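Long-range contact in alpha-L-rhamnosidase (Aspergillus terreus, PDB 6GSZ), which probably hydrolyses terminal non-reducing alpha-L-rhamnose residues from alpha-L-rhamnosides: residues 369-374 against 463-468. Numbering follows the deposited sequence.
With BGC (beta-D-glucopyranose), chain B.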
loop_
_atom_site.group_PDB
_atom_site.type_symbol
_atom_site.label_atom_id
_atom_site.label_comp_id
_atom_site.label_asym_id
_atom_site.label_seq_id
_atom_site.Cartn_x
_atom_site.Cartn_y
_atom_site.Cartn_z
ATOM N N PRO A 369 12.011 -21.311 -3.417
ATOM C CA PRO A 369 11.091 -20.398 -4.106
ATOM C C PRO A 369 11.465 -18.906 -4.108
ATOM O O PRO A 369 10.822 -18.102 -4.741
ATOM C CB PRO A 369 9.771 -20.614 -3.380
ATOM C CG PRO A 369 10.102 -21.190 -2.042
ATOM C CD PRO A 369 11.436 -21.889 -2.186
ATOM N N LEU A 370 12.566 -18.566 -3.446
ATOM C CA LEU A 370 13.117 -17.204 -3.461
ATOM C C LEU A 370 13.821 -16.930 -4.785
ATOM O O LEU A 370 14.103 -15.773 -5.093
ATOM C CB LEU A 370 14.074 -16.999 -2.287
ATOM C CG LEU A 370 13.454 -17.135 -0.898
ATOM C CD1 LEU A 370 14.521 -16.936 0.169
ATOM C CD2 LEU A 370 12.286 -16.183 -0.692
ATOM N N ARG A 371 14.133 -17.996 -5.536
ATOM C CA ARG A 371 14.810 -17.839 -6.837
ATOM C C ARG A 371 16.144 -17.109 -6.613
ATOM O O ARG A 371 16.880 -17.525 -5.744
ATOM C CB ARG A 371 13.895 -17.173 -7.871
ATOM C CG ARG A 371 12.581 -17.913 -8.127
ATOM C CD ARG A 371 11.811 -17.375 -9.313
ATOM N NE ARG A 371 11.515 -15.961 -9.188
ATOM C CZ ARG A 371 10.393 -15.374 -9.568
ATOM N NH1 ARG A 371 9.400 -16.097 -10.099
ATOM N NH2 ARG A 371 10.281 -14.069 -9.409
ATOM N N GLN A 372 16.428 -16.058 -7.398
ATOM C CA GLN A 372 17.741 -15.349 -7.302
ATOM C C GLN A 372 17.618 -14.187 -6.297
ATOM O O GLN A 372 17.916 -13.032 -6.654
ATOM C CB GLN A 372 18.198 -14.875 -8.683
ATOM C CG GLN A 372 18.558 -16.032 -9.603
ATOM C CD GLN A 372 19.290 -15.588 -10.843
ATOM O OE1 GLN A 372 18.823 -15.807 -11.952
ATOM N NE2 GLN A 372 20.432 -14.949 -10.646
ATOM N N ALA A 373 17.173 -14.493 -5.076
ATOM C CA ALA A 373 17.165 -13.586 -3.926
ATOM C C ALA A 373 17.693 -14.370 -2.722
ATOM O O ALA A 373 16.983 -15.256 -2.219
ATOM C CB ALA A 373 15.759 -13.090 -3.672
ATOM N N LYS A 374 18.914 -14.064 -2.272
ATOM C CA LYS A 374 19.482 -14.866 -1.180
ATOM C C LYS A 374 18.779 -14.628 0.158
ATOM O O LYS A 374 18.806 -15.507 1.005
ATOM C CB LYS A 374 20.978 -14.631 -1.037
ATOM C CG LYS A 374 21.785 -15.078 -2.244
ATOM C CD LYS A 374 23.273 -14.880 -2.067
ATOM C CE LYS A 374 24.016 -15.093 -3.368
ATOM N NZ LYS A 374 25.435 -14.687 -3.233
ATOM N N GLN A 463 9.290 -11.166 -0.915
ATOM C CA GLN A 463 10.348 -12.120 -0.485
ATOM C C GLN A 463 11.312 -12.507 -1.601
ATOM O O GLN A 463 12.521 -12.535 -1.327
ATOM C CB GLN A 463 9.690 -13.332 0.188
ATOM C CG GLN A 463 9.092 -14.394 -0.727
ATOM C CD GLN A 463 7.913 -13.933 -1.548
ATOM O OE1 GLN A 463 8.076 -13.264 -2.563
ATOM N NE2 GLN A 463 6.701 -14.293 -1.137
ATOM N N ARG A 464 10.840 -12.826 -2.789
ATOM C CA ARG A 464 11.670 -13.329 -3.857
ATOM C C ARG A 464 12.269 -12.161 -4.653
ATOM O O ARG A 464 12.219 -11.007 -4.253
ATOM C CB ARG A 464 10.901 -14.329 -4.731
ATOM C CG ARG A 464 9.789 -13.730 -5.587
ATOM C CD ARG A 464 8.985 -14.822 -6.257
ATOM N NE ARG A 464 7.917 -14.296 -7.081
ATOM C CZ ARG A 464 6.719 -14.857 -7.239
ATOM N NH1 ARG A 464 6.511 -16.070 -6.755
ATOM N NH2 ARG A 464 5.761 -14.176 -7.873
ATOM N N ASP A 465 12.894 -12.522 -5.777
ATOM C CA ASP A 465 13.551 -11.585 -6.687
ATOM C C ASP A 465 12.536 -10.910 -7.599
ATOM O O ASP A 465 12.609 -11.009 -8.776
ATOM C CB ASP A 465 14.646 -12.292 -7.481
ATOM C CG ASP A 465 14.187 -13.501 -8.276
ATOM O OD1 ASP A 465 13.016 -13.929 -8.087
ATOM O OD2 ASP A 465 14.965 -14.001 -9.067
ATOM N N GLU A 466 11.572 -10.254 -6.979
ATOM C CA GLU A 466 10.491 -9.573 -7.722
ATOM C C GLU A 466 10.146 -8.310 -6.936
ATOM O O GLU A 466 10.862 -7.360 -7.003
ATOM C CB GLU A 466 9.356 -10.574 -8.000
ATOM C CG GLU A 466 8.359 -10.107 -9.048
ATOM C CD GLU A 466 7.612 -11.221 -9.747
ATOM O OE1 GLU A 466 7.766 -12.378 -9.342
ATOM O OE2 GLU A 466 6.889 -10.928 -10.701
ATOM N N ARG A 467 8.997 -8.288 -6.241
ATOM C CA ARG A 467 8.615 -7.136 -5.388
ATOM C C ARG A 467 8.404 -5.924 -6.291
ATOM O O ARG A 467 8.882 -4.840 -6.008
ATOM C CB ARG A 467 9.600 -6.899 -4.231
ATOM C CG ARG A 467 10.273 -8.135 -3.645
ATOM C CD ARG A 467 11.204 -7.785 -2.523
ATOM N NE ARG A 467 12.055 -8.897 -2.198
ATOM C CZ ARG A 467 12.931 -8.867 -1.203
ATOM N NH1 ARG A 467 13.005 -7.812 -0.424
ATOM N NH2 ARG A 467 13.740 -9.897 -0.972
ATOM N N LEU A 468 7.618 -6.120 -7.367
ATOM C CA LEU A 468 7.391 -5.077 -8.352
ATOM C C LEU A 468 5.944 -4.583 -8.238
ATOM O O LEU A 468 5.047 -5.298 -7.692
ATOM C CB LEU A 468 7.611 -5.643 -9.760
ATOM C CG LEU A 468 8.956 -6.338 -9.974
ATOM C CD1 LEU A 468 9.032 -6.948 -11.357
ATOM C CD2 LEU A 468 10.144 -5.384 -9.727
HETATM C C2 BGC B . 2.080 -11.053 -10.201
HETATM C C3 BGC B . 1.212 -11.224 -11.416
HETATM C C4 BGC B . 1.908 -11.422 -12.743
HETATM C C5 BGC B . 2.881 -12.470 -12.495
HETATM C C6 BGC B . 3.547 -12.710 -13.836
HETATM C C1 BGC B . 3.154 -12.128 -10.184
HETATM O O1 BGC B . 3.870 -12.026 -8.968
HETATM O O2 BGC B . 1.384 -11.446 -9.041
HETATM O O3 BGC B . 0.585 -10.070 -11.608
HETATM O O4 BGC B . 1.080 -11.731 -13.888
HETATM O O5 BGC B . 3.848 -12.197 -11.430
HETATM O O6 BGC B . 4.625 -13.632 -13.638
HETATM O O HOH W 1 8.930 -18.104 -6.762
HETATM O O HOH W 2 7.350 -14.361 -11.215
#
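Arg371 reaches from a loop of the concanavalin-like domain to Asp465 and Glu466 in a loop of the six-hairpin glycosidase domain, and Arg371, Arg464, Asp465 and Glu466 form a salt-bridge network beside the bound glucose. The Arg371 guanidinium grips Asp465 side-on, NE and NH2 both meeting OD1. The bond from Arg371 NE to Asp465 OD1 is the straighter (2.8 Å, 160°) and takes the syn lone pair, whereas NH2 comes from above the carboxylate plane. A bend at chi3 (-57°) turns the group and lets Arg371 NH2 also reach Glu466 OE1 at 3.0 Å. Arg464 NE approaches the same oxygen from the opposite face. The two arginines thus share one acceptor, and Arg464 CD lies over a face of the Arg371 guanidinium. Two residues of the glucose pocket extend the network: Glu740 forms a salt bridge with Arg464 NH1, and Trp470 NE1 hydrogen-bonds to Glu466 OE2.

Gln372 N gives a weak bond to Asp465 OD2, Ala373 CB packs on the Arg464-Asp465 peptide, and Leu370 CD2 touches Gln463 CG at 3.7 Å. Two waters bridge the loops. Water 1 joins Pro369 O to Arg464 NH1. Water 2 accepts from Arg371 NH1 at 2.9 Å and donates to Glu466 OE1 at 2.8 Å.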